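Local coordinates for protein metal-dependent hydrolase (Lactobacillus plantarum, PDB 2F6K) that probably acts as a metal-dependent amidohydrolase-family decarboxylase of the aminocarboxymuconate-semialdehyde type, binding manganese(II) in a TIM-barrel active site, at residues 9-14 / 31-36; 56-61 / 152-157; 38-43 / 265-270. One frame throughout, in Å; residues are numbered along the deposited sequence.

Contact 1 (9-14 / 31-36). With MN (manganese (II) ion), chain C.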
ATOM      1  N   HIS A   9      12.290   2.631 -28.134  1.00 28.69           N
ATOM      2  CA  HIS A   9      12.298   1.254 -27.637  1.00 29.70           C
ATOM      3  C   HIS A   9      12.144   0.083 -28.613  1.00 31.04           C
ATOM      4  O   HIS A   9      11.745   0.245 -29.771  1.00 29.75           O
ATOM      5  CB  HIS A   9      11.218   1.103 -26.563  1.00 27.77           C
ATOM      6  CG  HIS A   9      11.282   2.127 -25.472  1.00 26.65           C
ATOM      7  ND1 HIS A   9      12.350   2.233 -24.608  1.00 28.49           N
ATOM      8  CD2 HIS A   9      10.394   3.076 -25.088  1.00 28.71           C
ATOM      9  CE1 HIS A   9      12.117   3.202 -23.739  1.00 29.55           C
ATOM     10  NE2 HIS A   9      10.936   3.729 -24.007  1.00 27.06           N
ATOM     11  N   TYR A  10      12.456  -1.108 -28.104  1.00 29.83           N
ATOM     12  CA  TYR A  10      12.336  -2.348 -28.864  1.00 29.89           C
ATOM     13  C   TYR A  10      11.731  -3.395 -27.931  1.00 30.31           C
ATOM     14  O   TYR A  10      11.809  -3.256 -26.713  1.00 28.62           O
ATOM     15  CB  TYR A  10      13.706  -2.818 -29.378  1.00 31.41           C
ATOM     16  CG  TYR A  10      14.712  -3.207 -28.311  1.00 30.85           C
ATOM     17  CD1 TYR A  10      15.186  -4.515 -28.216  1.00 32.69           C
ATOM     18  CD2 TYR A  10      15.201  -2.268 -27.409  1.00 34.60           C
ATOM     19  CE1 TYR A  10      16.125  -4.880 -27.248  1.00 30.30           C
ATOM     20  CE2 TYR A  10      16.140  -2.625 -26.437  1.00 34.12           C
ATOM     21  CZ  TYR A  10      16.596  -3.930 -26.366  1.00 31.67           C
ATOM     22  OH  TYR A  10      17.526  -4.278 -25.415  1.00 35.32           O
ATOM     23  N   LEU A  11      11.110  -4.428 -28.495  1.00 31.60           N
ATOM     24  CA  LEU A  11      10.498  -5.469 -27.674  1.00 31.09           C
ATOM     25  C   LEU A  11      10.876  -6.882 -28.103  1.00 31.51           C
ATOM     26  O   LEU A  11      10.343  -7.397 -29.081  1.00 31.03           O
ATOM     27  CB  LEU A  11       8.967  -5.337 -27.684  1.00 29.29           C
ATOM     28  CG  LEU A  11       8.336  -4.146 -26.946  1.00 32.27           C
ATOM     29  CD1 LEU A  11       8.522  -2.865 -27.743  1.00 28.69           C
ATOM     30  CD2 LEU A  11       6.859  -4.401 -26.738  1.00 28.53           C
ATOM     31  N   PRO A  12      11.819  -7.520 -27.383  1.00 32.83           N
ATOM     32  CA  PRO A  12      12.250  -8.887 -27.700  1.00 33.43           C
ATOM     33  C   PRO A  12      11.032  -9.813 -27.610  1.00 33.68           C
ATOM     34  O   PRO A  12      10.119  -9.577 -26.812  1.00 32.06           O
ATOM     35  CB  PRO A  12      13.273  -9.189 -26.604  1.00 33.99           C
ATOM     36  CG  PRO A  12      13.880  -7.851 -26.331  1.00 35.49           C
ATOM     37  CD  PRO A  12      12.650  -6.948 -26.306  1.00 34.04           C
ATOM     38  N   THR A  13      11.006 -10.866 -28.414  1.00 34.10           N
ATOM     39  CA  THR A  13       9.863 -11.762 -28.378  1.00 35.03           C
ATOM     40  C   THR A  13       9.678 -12.389 -27.000  1.00 34.92           C
ATOM     41  O   THR A  13       8.548 -12.539 -26.536  1.00 37.07           O
ATOM     42  CB  THR A  13       9.979 -12.863 -29.449  1.00 35.23           C
ATOM     43  OG1 THR A  13      11.280 -13.449 -29.390  1.00 40.97           O
ATOM     44  CG2 THR A  13       9.758 -12.278 -30.834  1.00 34.29           C
ATOM     45  N   SER A  14      10.779 -12.735 -26.338  1.00 33.71           N
ATOM     46  CA  SER A  14      10.707 -13.339 -25.010  1.00 30.94           C
ATOM     47  C   SER A  14      10.120 -12.354 -24.010  1.00 31.54           C
ATOM     48  O   SER A  14       9.447 -12.749 -23.063  1.00 32.57           O
ATOM     49  CB  SER A  14      12.099 -13.775 -24.535  1.00 30.97           C
ATOM     50  OG  SER A  14      13.003 -12.682 -24.487  1.00 31.29           O
ATOM     51  N   PRO A  31      -1.751  -0.388 -23.538  1.00 43.44           N
ATOM     52  CA  PRO A  31      -1.612  -1.547 -24.434  1.00 43.48           C
ATOM     53  C   PRO A  31      -0.232  -1.730 -25.076  1.00 42.66           C
ATOM     54  O   PRO A  31       0.296  -0.823 -25.727  1.00 43.79           O
ATOM     55  CB  PRO A  31      -2.717  -1.318 -25.469  1.00 42.27           C
ATOM     56  CG  PRO A  31      -2.780   0.163 -25.559  1.00 44.40           C
ATOM     57  CD  PRO A  31      -2.712   0.579 -24.095  1.00 45.39           C
ATOM     58  N   THR A  32       0.340  -2.916 -24.885  1.00 40.04           N
ATOM     59  CA  THR A  32       1.648  -3.238 -25.431  1.00 38.54           C
ATOM     60  C   THR A  32       1.648  -3.053 -26.941  1.00 38.70           C
ATOM     61  O   THR A  32       0.815  -3.621 -27.646  1.00 38.97           O
ATOM     62  CB  THR A  32       2.046  -4.686 -25.086  1.00 37.48           C
ATOM     63  OG1 THR A  32       2.174  -4.803 -23.665  1.00 37.21           O
ATOM     64  CG2 THR A  32       3.384  -5.055 -25.729  1.00 33.26           C
ATOM     65  N   PRO A  33       2.588  -2.247 -27.457  1.00 38.34           N
ATOM     66  CA  PRO A  33       2.697  -1.980 -28.895  1.00 38.66           C
ATOM     67  C   PRO A  33       3.417  -3.070 -29.686  1.00 37.72           C
ATOM     68  O   PRO A  33       4.264  -3.781 -29.141  1.00 38.32           O
ATOM     69  CB  PRO A  33       3.450  -0.652 -28.930  1.00 38.29           C
ATOM     70  CG  PRO A  33       4.386  -0.795 -27.782  1.00 39.31           C
ATOM     71  CD  PRO A  33       3.512  -1.389 -26.693  1.00 37.13           C
ATOM     72  N   GLU A  34       3.067  -3.207 -30.965  1.00 37.94           N
ATOM     73  CA  GLU A  34       3.718  -4.188 -31.831  1.00 39.83           C
ATOM     74  C   GLU A  34       5.024  -3.562 -32.308  1.00 40.55           C
ATOM     75  O   GLU A  34       5.118  -2.342 -32.451  1.00 41.54           O
ATOM     76  CB  GLU A  34       2.843  -4.531 -33.035  1.00 39.65           C
ATOM     77  CG  GLU A  34       1.490  -5.097 -32.674  1.00 43.01           C
ATOM     78  CD  GLU A  34       0.718  -5.579 -33.885  1.00 45.22           C
ATOM     79  OE1 GLU A  34       0.800  -4.919 -34.947  1.00 47.35           O
ATOM     80  OE2 GLU A  34       0.021  -6.610 -33.773  1.00 45.57           O
ATOM     81  N   TRP A  35       6.031  -4.390 -32.564  1.00 39.55           N
ATOM     82  CA  TRP A  35       7.318  -3.859 -32.978  1.00 37.67           C
ATOM     83  C   TRP A  35       8.240  -4.859 -33.673  1.00 36.14           C
ATOM     84  O   TRP A  35       8.232  -6.049 -33.369  1.00 36.18           O
ATOM     85  CB  TRP A  35       8.043  -3.300 -31.748  1.00 37.71           C
ATOM     86  CG  TRP A  35       9.396  -2.754 -32.044  1.00 38.12           C
ATOM     87  CD1 TRP A  35       9.710  -1.463 -32.361  1.00 39.20           C
ATOM     88  CD2 TRP A  35      10.623  -3.492 -32.106  1.00 39.46           C
ATOM     89  NE1 TRP A  35      11.056  -1.350 -32.620  1.00 38.74           N
ATOM     90  CE2 TRP A  35      11.641  -2.581 -32.473  1.00 40.61           C
ATOM     91  CE3 TRP A  35      10.961  -4.836 -31.893  1.00 39.33           C
ATOM     92  CZ2 TRP A  35      12.978  -2.973 -32.629  1.00 39.93           C
ATOM     93  CZ3 TRP A  35      12.291  -5.227 -32.050  1.00 38.31           C
ATOM     94  CH2 TRP A  35      13.281  -4.295 -32.416  1.00 41.67           C
ATOM     95  N   THR A  36       9.030  -4.347 -34.611  1.00 35.82           N
ATOM     96  CA  THR A  36      10.027  -5.127 -35.339  1.00 32.80           C
ATOM     97  C   THR A  36      11.102  -4.091 -35.606  1.00 31.58           C
ATOM     98  O   THR A  36      10.850  -2.901 -35.480  1.00 32.68           O
ATOM     99  CB  THR A  36       9.530  -5.661 -36.716  1.00 31.05           C
ATOM    100  OG1 THR A  36       9.340  -4.565 -37.623  1.00 28.13           O
ATOM    101  CG2 THR A  36       8.238  -6.452 -36.560  1.00 23.59           C
TER
HETATM  102 MN    MN C 402       9.809   5.279 -22.779  1.00 26.54          MN
HETATM  103  O   HOH W   1       8.079  -7.569 -30.668  1.00 47.19           O
HETATM  104  O   HOH W   2       8.378   6.459 -21.824  1.00 19.83           O
HETATM  105  O   HOH W   3       8.176   3.655 -22.865  1.00 34.63           O
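Leu11 and Tyr10, just past the HxH metal motif that ends the first strand of this TIM-barrel amidohydrolase, pack against the loop 31-36 that leads into helix 37-46. First along it, Thr32 offers its methyl CG2 to Leu11 CD2 at 3.7 Å, the two side chains crossing at a slant. Pro33 follows: its carbonyl O lies 3.6 Å from the same Leu11 CD2, while its ring adds a looser apolar contact through CG. Trp35 then makes the main contact. With CG anti to its backbone N (chi1 179°), the indole is laid against the 9-14 backbone, which crosses one of its faces: Tyr10 CA stands 3.6 Å above the plane over the centre, and Leu11 N lies 3.4 Å above it, nearer the rim. Tyr10 CB makes a CH-pi contact with the six-membered ring, 3.5 Å from its centroid. The indole N-H is taken by Thr40 rather than by His9 O. His9 itself turns away from the loop to bind manganese through NE2, its ND1 held by Ser55 O. Between the two backbones, water 1 donates to Leu11 O at 2.8 Å and to Trp35 O at 3.1 Å.

Contact 2 (56-61 / 152-157); sequences LSSPHV and ALHPNE. With MN (manganese (II) ion), chain C.
Ser58 and Asn156 interlock where the loop after strand 49-55 faces the C-terminal end of strand 150-154. Pro155 O is gripped by two donors. Ser58 OG gives its proton to Pro155 O at 3.1 Å, lying in the carbonyl plane, and His154 ND1 donates to the same oxygen at 3.1 Å, nearly in the plane of its own ring. The imidazole is thus held at both nitrogens, since His154 NE2 binds the manganese ion at 2.1 Å; carbonyl and metal together fix the ring's rotation, and the N-H...O bond would be expected to make NE2 a somewhat better donor to the metal. The Asn156 amide works in both directions. Its OD1 accepts from His60 N at 3.0 Å, in plane and on a lone pair, with an N-H...O angle of 149°, whereas its ND2 donates to His154 O at 3.2 Å from above that carbonyl plane. Ser58 CB lies against the amide. Beyond the pair, His60 uses both ring nitrogens elsewhere, on Ser127 and Leu97. Ser57 places CA over a face of the His154 imidazole, and its hydroxyl, anti to the backbone N (chi1 -179°), meets metal-bound water 3 at 2.6 Å. The end of strand 150-154 and the loop after strand 49-55 supply first- and second-shell groups of the metal site, as in the TIM-barrel active sites of amidohydrolases.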
ATOM      1  N   LEU A  56      15.199  -0.993 -23.497  1.00 33.13           N
ATOM      2  CA  LEU A  56      14.014  -1.749 -23.119  1.00 31.77           C
ATOM      3  C   LEU A  56      13.164  -0.836 -22.238  1.00 32.04           C
ATOM      4  O   LEU A  56      13.674  -0.209 -21.306  1.00 30.78           O
ATOM      5  CB  LEU A  56      14.426  -3.009 -22.353  1.00 30.56           C
ATOM      6  CG  LEU A  56      13.378  -4.087 -22.084  1.00 32.55           C
ATOM      7  CD1 LEU A  56      12.943  -4.725 -23.398  1.00 33.07           C
ATOM      8  CD2 LEU A  56      13.963  -5.138 -21.163  1.00 30.76           C
ATOM      9  N   SER A  57      11.874  -0.748 -22.549  1.00 33.58           N
ATOM     10  CA  SER A  57      10.946   0.096 -21.790  1.00 35.71           C
ATOM     11  C   SER A  57      10.425  -0.631 -20.547  1.00 36.45           C
ATOM     12  O   SER A  57      10.872  -1.731 -20.226  1.00 38.59           O
ATOM     13  CB  SER A  57       9.764   0.492 -22.684  1.00 37.95           C
ATOM     14  OG  SER A  57       8.851   1.339 -22.003  1.00 39.60           O
ATOM     15  N   SER A  58       9.483  -0.015 -19.842  1.00 35.53           N
ATOM     16  CA  SER A  58       8.915  -0.648 -18.664  1.00 33.95           C
ATOM     17  C   SER A  58       7.650  -1.348 -19.131  1.00 31.83           C
ATOM     18  O   SER A  58       7.124  -1.028 -20.193  1.00 28.34           O
ATOM     19  CB  SER A  58       8.576   0.393 -17.593  1.00 37.15           C
ATOM     20  OG  SER A  58       7.509   1.228 -17.996  1.00 40.70           O
ATOM     21  N   PRO A  59       7.131  -2.299 -18.337  1.00 31.89           N
ATOM     22  CA  PRO A  59       7.622  -2.761 -17.029  1.00 31.11           C
ATOM     23  C   PRO A  59       8.979  -3.448 -17.097  1.00 30.32           C
ATOM     24  O   PRO A  59       9.297  -4.105 -18.083  1.00 28.27           O
ATOM     25  CB  PRO A  59       6.535  -3.740 -16.567  1.00 30.29           C
ATOM     26  CG  PRO A  59       5.328  -3.371 -17.393  1.00 35.92           C
ATOM     27  CD  PRO A  59       5.927  -3.048 -18.729  1.00 30.19           C
ATOM     28  N   HIS A  60       9.768  -3.295 -16.038  1.00 30.18           N
ATOM     29  CA  HIS A  60      11.084  -3.921 -15.949  1.00 31.68           C
ATOM     30  C   HIS A  60      10.821  -5.426 -15.883  1.00 34.34           C
ATOM     31  O   HIS A  60       9.725  -5.842 -15.508  1.00 35.39           O
ATOM     32  CB  HIS A  60      11.808  -3.456 -14.681  1.00 29.95           C
ATOM     33  CG  HIS A  60      13.208  -3.971 -14.564  1.00 34.19           C
ATOM     34  ND1 HIS A  60      13.652  -4.677 -13.466  1.00 34.96           N
ATOM     35  CD2 HIS A  60      14.257  -3.904 -15.420  1.00 32.40           C
ATOM     36  CE1 HIS A  60      14.915  -5.027 -13.652  1.00 33.42           C
ATOM     37  NE2 HIS A  60      15.304  -4.571 -14.830  1.00 32.60           N
ATOM     38  N   VAL A  61      11.813  -6.242 -16.227  1.00 34.26           N
ATOM     39  CA  VAL A  61      11.620  -7.687 -16.229  1.00 34.30           C
ATOM     40  C   VAL A  61      11.852  -8.408 -14.910  1.00 36.12           C
ATOM     41  O   VAL A  61      12.530  -9.432 -14.865  1.00 38.89           O
ATOM     42  CB  VAL A  61      12.482  -8.354 -17.307  1.00 33.27           C
ATOM     43  CG1 VAL A  61      11.911  -8.059 -18.673  1.00 34.32           C
ATOM     44  CG2 VAL A  61      13.914  -7.847 -17.211  1.00 33.31           C
ATOM     45  N   ALA A 152      20.549   5.633 -18.181  1.00 25.77           N
ATOM     46  CA  ALA A 152      19.261   6.241 -18.496  1.00 25.49           C
ATOM     47  C   ALA A 152      18.144   5.650 -17.654  1.00 26.33           C
ATOM     48  O   ALA A 152      17.861   4.449 -17.739  1.00 28.39           O
ATOM     49  CB  ALA A 152      18.938   6.060 -19.977  1.00 20.33           C
ATOM     50  N   LEU A 153      17.521   6.500 -16.838  1.00 25.24           N
ATOM     51  CA  LEU A 153      16.410   6.078 -15.996  1.00 25.41           C
ATOM     52  C   LEU A 153      15.163   5.974 -16.857  1.00 26.70           C
ATOM     53  O   LEU A 153      14.977   6.758 -17.795  1.00 29.31           O
ATOM     54  CB  LEU A 153      16.118   7.108 -14.898  1.00 25.62           C
ATOM     55  CG  LEU A 153      17.162   7.536 -13.872  1.00 25.83           C
ATOM     56  CD1 LEU A 153      16.482   8.408 -12.809  1.00 26.41           C
ATOM     57  CD2 LEU A 153      17.793   6.321 -13.222  1.00 31.58           C
ATOM     58  N   HIS A 154      14.322   4.993 -16.570  1.00 25.89           N
ATOM     59  CA  HIS A 154      13.062   4.892 -17.288  1.00 29.52           C
ATOM     60  C   HIS A 154      11.984   4.649 -16.246  1.00 29.92           C
ATOM     61  O   HIS A 154      12.059   3.712 -15.442  1.00 27.74           O
ATOM     62  CB  HIS A 154      13.050   3.786 -18.343  1.00 31.05           C
ATOM     63  CG  HIS A 154      11.948   3.952 -19.342  1.00 33.07           C
ATOM     64  ND1 HIS A 154      10.617   3.793 -19.016  1.00 33.54           N
ATOM     65  CD2 HIS A 154      11.971   4.344 -20.640  1.00 36.18           C
ATOM     66  CE1 HIS A 154       9.870   4.079 -20.068  1.00 35.80           C
ATOM     67  NE2 HIS A 154      10.667   4.417 -21.067  1.00 36.03           N
ATOM     68  N   PRO A 155      10.960   5.506 -16.245  1.00 32.32           N
ATOM     69  CA  PRO A 155       9.882   5.362 -15.268  1.00 30.58           C
ATOM     70  C   PRO A 155       9.096   4.067 -15.357  1.00 29.73           C
ATOM     71  O   PRO A 155       8.874   3.517 -16.439  1.00 28.60           O
ATOM     72  CB  PRO A 155       9.014   6.595 -15.534  1.00 30.72           C
ATOM     73  CG  PRO A 155       9.142   6.764 -17.016  1.00 30.22           C
ATOM     74  CD  PRO A 155      10.631   6.533 -17.253  1.00 29.19           C
ATOM     75  N   ASN A 156       8.710   3.582 -14.185  1.00 28.18           N
ATOM     76  CA  ASN A 156       7.885   2.396 -14.050  1.00 31.28           C
ATOM     77  C   ASN A 156       6.730   2.814 -13.150  1.00 33.98           C
ATOM     78  O   ASN A 156       6.791   3.859 -12.488  1.00 32.76           O
ATOM     79  CB  ASN A 156       8.648   1.259 -13.380  1.00 28.95           C
ATOM     80  CG  ASN A 156       9.412   0.410 -14.368  1.00 31.52           C
ATOM     81  OD1 ASN A 156       9.258  -0.811 -14.394  1.00 28.17           O
ATOM     82  ND2 ASN A 156      10.245   1.050 -15.192  1.00 27.68           N
ATOM     83  N   GLU A 157       5.677   2.005 -13.126  1.00 35.46           N
ATOM     84  CA  GLU A 157       4.535   2.295 -12.277  1.00 33.93           C
ATOM     85  C   GLU A 157       5.047   2.351 -10.847  1.00 31.54           C
ATOM     86  O   GLU A 157       5.820   1.495 -10.433  1.00 30.77           O
ATOM     87  CB  GLU A 157       3.486   1.187 -12.405  1.00 36.25           C
ATOM     88  CG  GLU A 157       2.460   1.173 -11.279  1.00 43.44           C
ATOM     89  CD  GLU A 157       1.337   0.174 -11.516  1.00 48.61           C
ATOM     90  OE1 GLU A 157       1.625  -0.926 -12.042  1.00 52.47           O
ATOM     91  OE2 GLU A 157       0.173   0.489 -11.171  1.00 48.51           O
TER
HETATM   92 MN    MN C 402       9.809   5.279 -22.779  1.00 26.54          MN
HETATM   93  O   HOH W   3       8.176   3.655 -22.865  1.00 34.63           O
HETATM   94  O   HOH W   2       8.378   6.459 -21.824  1.00 19.83           O

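Contact 3 (38-43 / 265-270); sequences QLTLNF and SDIPYT. With MN (manganese (II) ion), chain C.
The Phe43 ring carries Ile267 over one face: methyl CG2 makes a CH-pi contact 3.9 Å from the ring centroid and 16° off the normal, displaced from the centre toward the CZ and CE2 rim. Ser265 OG approaches Phe43 CE2 at a slant, 4.0 Å away, but its hydrogen bond goes elsewhere, to Asp5. The ring reaches the loop because CG stands anti to the backbone N (chi1 177°), extending the side chain off helix 37-46. Ile267 grips it with both branches. While CG2 sits above the far end of the ring, CG1 occupies the position between backbone N and carbonyl carbon (chi1 60°) and sends CD1 along the ring toward its root, where it comes within 3.5 Å of Phe43 CD2. The same CD1 extends to the helix backbone, 4.2 Å from Thr40 CA, so one methyl meets residues of the helix three positions apart. Leu39 completes the apolar seam with CD2 at 4.3 Å from Pro268 CB, the proline following a cis peptide bond. Helix 272-284 adds Leu272 and Ser275 beside Phe43. No hydrogen bond joins the two segments; within the loop, Ile267 N donates weakly to Ser265 OG. On the side away from the helix, Asp266 binds manganese through OD1 at 2.4 Å, and its OD2 accepts from metal-bound water 2 at 2.6 Å. Apolar residues just after a metal-binding aspartate thus pack the loop after the eighth strand against helix 37-46, and the aspartate at this strand end is characteristic of the amidohydrolase TIM-barrel metal centre.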
ATOM      1  N   GLN A  38      12.291  -3.126 -38.370  1.00 31.76           N
ATOM      2  CA  GLN A  38      11.883  -2.317 -39.520  1.00 34.55           C
ATOM      3  C   GLN A  38      10.965  -1.124 -39.208  1.00 35.32           C
ATOM      4  O   GLN A  38      10.989  -0.102 -39.916  1.00 37.82           O
ATOM      5  CB  GLN A  38      11.194  -3.181 -40.567  1.00 36.21           C
ATOM      6  CG  GLN A  38      12.096  -4.183 -41.230  1.00 39.53           C
ATOM      7  CD  GLN A  38      13.377  -3.578 -41.807  1.00 41.05           C
ATOM      8  OE1 GLN A  38      13.375  -2.518 -42.441  1.00 37.97           O
ATOM      9  NE2 GLN A  38      14.476  -4.277 -41.602  1.00 41.53           N
ATOM     10  N   LEU A  39      10.139  -1.254 -38.171  1.00 34.73           N
ATOM     11  CA  LEU A  39       9.241  -0.167 -37.804  1.00 31.06           C
ATOM     12  C   LEU A  39      10.082   1.008 -37.326  1.00 31.30           C
ATOM     13  O   LEU A  39       9.867   2.139 -37.745  1.00 33.60           O
ATOM     14  CB  LEU A  39       8.282  -0.585 -36.690  1.00 30.46           C
ATOM     15  CG  LEU A  39       7.184   0.431 -36.380  1.00 29.66           C
ATOM     16  CD1 LEU A  39       6.214   0.538 -37.555  1.00 26.69           C
ATOM     17  CD2 LEU A  39       6.486  -0.015 -35.115  1.00 23.29           C
ATOM     18  N   THR A  40      11.052   0.750 -36.456  1.00 28.51           N
ATOM     19  CA  THR A  40      11.912   1.819 -35.960  1.00 27.51           C
ATOM     20  C   THR A  40      12.705   2.453 -37.113  1.00 29.71           C
ATOM     21  O   THR A  40      12.774   3.679 -37.264  1.00 22.14           O
ATOM     22  CB  THR A  40      12.923   1.275 -34.925  1.00 28.70           C
ATOM     23  OG1 THR A  40      12.222   0.815 -33.764  1.00 28.94           O
ATOM     24  CG2 THR A  40      13.936   2.357 -34.534  1.00 25.15           C
ATOM     25  N   LEU A  41      13.323   1.597 -37.917  1.00 30.25           N
ATOM     26  CA  LEU A  41      14.112   2.058 -39.045  1.00 33.22           C
ATOM     27  C   LEU A  41      13.307   2.903 -40.045  1.00 35.59           C
ATOM     28  O   LEU A  41      13.782   3.941 -40.515  1.00 36.79           O
ATOM     29  CB  LEU A  41      14.753   0.856 -39.749  1.00 31.77           C
ATOM     30  CG  LEU A  41      15.877   0.162 -38.970  1.00 31.90           C
ATOM     31  CD1 LEU A  41      16.195  -1.197 -39.603  1.00 29.07           C
ATOM     32  CD2 LEU A  41      17.112   1.068 -38.941  1.00 28.99           C
ATOM     33  N   ASN A  42      12.098   2.464 -40.380  1.00 36.95           N
ATOM     34  CA  ASN A  42      11.265   3.222 -41.308  1.00 37.13           C
ATOM     35  C   ASN A  42      10.843   4.548 -40.645  1.00 37.78           C
ATOM     36  O   ASN A  42      10.723   5.583 -41.316  1.00 38.03           O
ATOM     37  CB  ASN A  42      10.036   2.403 -41.700  1.00 41.50           C
ATOM     38  CG  ASN A  42       9.279   3.011 -42.857  1.00 42.58           C
ATOM     39  OD1 ASN A  42       9.758   2.993 -43.982  1.00 48.05           O
ATOM     40  ND2 ASN A  42       8.095   3.560 -42.587  1.00 37.83           N
ATOM     41  N   PHE A  43      10.617   4.526 -39.331  1.00 35.13           N
ATOM     42  CA  PHE A  43      10.251   5.757 -38.631  1.00 34.07           C
ATOM     43  C   PHE A  43      11.423   6.738 -38.714  1.00 34.77           C
ATOM     44  O   PHE A  43      11.234   7.952 -38.858  1.00 35.14           O
ATOM     45  CB  PHE A  43       9.945   5.493 -37.158  1.00 32.92           C
ATOM     46  CG  PHE A  43       9.623   6.741 -36.372  1.00 31.90           C
ATOM     47  CD1 PHE A  43       8.362   7.334 -36.459  1.00 34.00           C
ATOM     48  CD2 PHE A  43      10.574   7.318 -35.530  1.00 32.13           C
ATOM     49  CE1 PHE A  43       8.051   8.484 -35.713  1.00 33.68           C
ATOM     50  CE2 PHE A  43      10.277   8.466 -34.778  1.00 31.60           C
ATOM     51  CZ  PHE A  43       9.012   9.047 -34.870  1.00 33.47           C
ATOM     52  N   SER A 265      11.993  10.265 -28.845  1.00 31.91           N
ATOM     53  CA  SER A 265      10.690  10.126 -29.498  1.00 34.04           C
ATOM     54  C   SER A 265       9.716   9.239 -28.719  1.00 33.75           C
ATOM     55  O   SER A 265       8.503   9.444 -28.761  1.00 33.62           O
ATOM     56  CB  SER A 265      10.856   9.575 -30.917  1.00 30.73           C
ATOM     57  OG  SER A 265      11.205   8.210 -30.884  1.00 30.43           O
ATOM     58  N   ASP A 266      10.268   8.256 -28.018  1.00 33.03           N
ATOM     59  CA  ASP A 266       9.505   7.313 -27.204  1.00 33.31           C
ATOM     60  C   ASP A 266       8.646   6.339 -27.996  1.00 32.79           C
ATOM     61  O   ASP A 266       7.635   5.860 -27.485  1.00 34.18           O
ATOM     62  CB  ASP A 266       8.616   8.049 -26.200  1.00 34.95           C
ATOM     63  CG  ASP A 266       8.448   7.282 -24.900  1.00 37.73           C
ATOM     64  OD1 ASP A 266       8.885   6.113 -24.828  1.00 38.81           O
ATOM     65  OD2 ASP A 266       7.883   7.852 -23.948  1.00 39.36           O
ATOM     66  N   ILE A 267       9.030   6.051 -29.238  1.00 30.10           N
ATOM     67  CA  ILE A 267       8.282   5.095 -30.049  1.00 27.53           C
ATOM     68  C   ILE A 267       8.743   3.720 -29.569  1.00 27.97           C
ATOM     69  O   ILE A 267       9.862   3.581 -29.078  1.00 28.01           O
ATOM     70  CB  ILE A 267       8.614   5.209 -31.554  1.00 28.22           C
ATOM     71  CG1 ILE A 267      10.107   4.942 -31.776  1.00 29.81           C
ATOM     72  CG2 ILE A 267       8.219   6.573 -32.083  1.00 26.30           C
ATOM     73  CD1 ILE A 267      10.495   4.740 -33.233  1.00 26.17           C
ATOM     74  N   PRO A 268       7.904   2.681 -29.733  1.00 27.41           N
ATOM     75  CA  PRO A 268       6.574   2.758 -30.334  1.00 28.64           C
ATOM     76  C   PRO A 268       5.451   2.891 -29.308  1.00 30.02           C
ATOM     77  O   PRO A 268       4.274   2.782 -29.653  1.00 31.87           O
ATOM     78  CB  PRO A 268       6.496   1.457 -31.117  1.00 29.70           C
ATOM     79  CG  PRO A 268       7.151   0.503 -30.181  1.00 29.16           C
ATOM     80  CD  PRO A 268       8.357   1.279 -29.664  1.00 27.20           C
ATOM     81  N   TYR A 269       5.806   3.133 -28.050  1.00 28.41           N
ATOM     82  CA  TYR A 269       4.791   3.270 -27.013  1.00 27.87           C
ATOM     83  C   TYR A 269       3.946   4.498 -27.287  1.00 28.35           C
ATOM     84  O   TYR A 269       2.734   4.484 -27.070  1.00 31.19           O
ATOM     85  CB  TYR A 269       5.446   3.307 -25.636  1.00 21.96           C
ATOM     86  CG  TYR A 269       6.003   1.950 -25.272  1.00 24.63           C
ATOM     87  CD1 TYR A 269       5.276   1.062 -24.475  1.00 21.51           C
ATOM     88  CD2 TYR A 269       7.235   1.521 -25.790  1.00 21.56           C
ATOM     89  CE1 TYR A 269       5.762  -0.225 -24.204  1.00 20.94           C
ATOM     90  CE2 TYR A 269       7.725   0.247 -25.526  1.00 19.99           C
ATOM     91  CZ  TYR A 269       6.986  -0.620 -24.737  1.00 22.52           C
ATOM     92  OH  TYR A 269       7.476  -1.877 -24.500  1.00 22.86           O
ATOM     93  N   THR A 270       4.585   5.563 -27.753  1.00 28.95           N
ATOM     94  CA  THR A 270       3.850   6.755 -28.143  1.00 27.59           C
ATOM     95  C   THR A 270       3.591   6.440 -29.620  1.00 29.80           C
ATOM     96  O   THR A 270       4.527   6.105 -30.353  1.00 29.36           O
ATOM     97  CB  THR A 270       4.708   8.034 -28.056  1.00 28.12           C
ATOM     98  OG1 THR A 270       5.016   8.321 -26.687  1.00 28.35           O
ATOM     99  CG2 THR A 270       3.961   9.220 -28.679  1.00 21.89           C
TER
HETATM  100 MN    MN C 402       9.809   5.279 -22.779  1.00 26.54          MN
HETATM  101  O   HOH W   2       8.378   6.459 -21.824  1.00 19.83           O
HETATM  102  O   HOH W   3       8.176   3.655 -22.865  1.00 34.63           O

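All three contacts converge on one manganese ion: contact 1 supplies His9, contact 2 His154 and contact 3 Asp266, with His7 and waters 2 and 3 completing the site. His9 NE2 lies 3.0 Å from His154 NE2 and 3.2 Å from Asp266 OD1. Contacts 1 and 3, whose centres are about 10 Å apart, are tied by polar links: Trp35 NE1 to Thr40 OG1 at 2.7 Å, and His9 N to Ile267 O at 2.8 Å. Contact 2 joins them through packing, with Ser57 CB 3.6 Å from His9 CG and 3.5 Å from Tyr269 CE2. Along the chain, contact 2 lies within the long loop closed by contact 3.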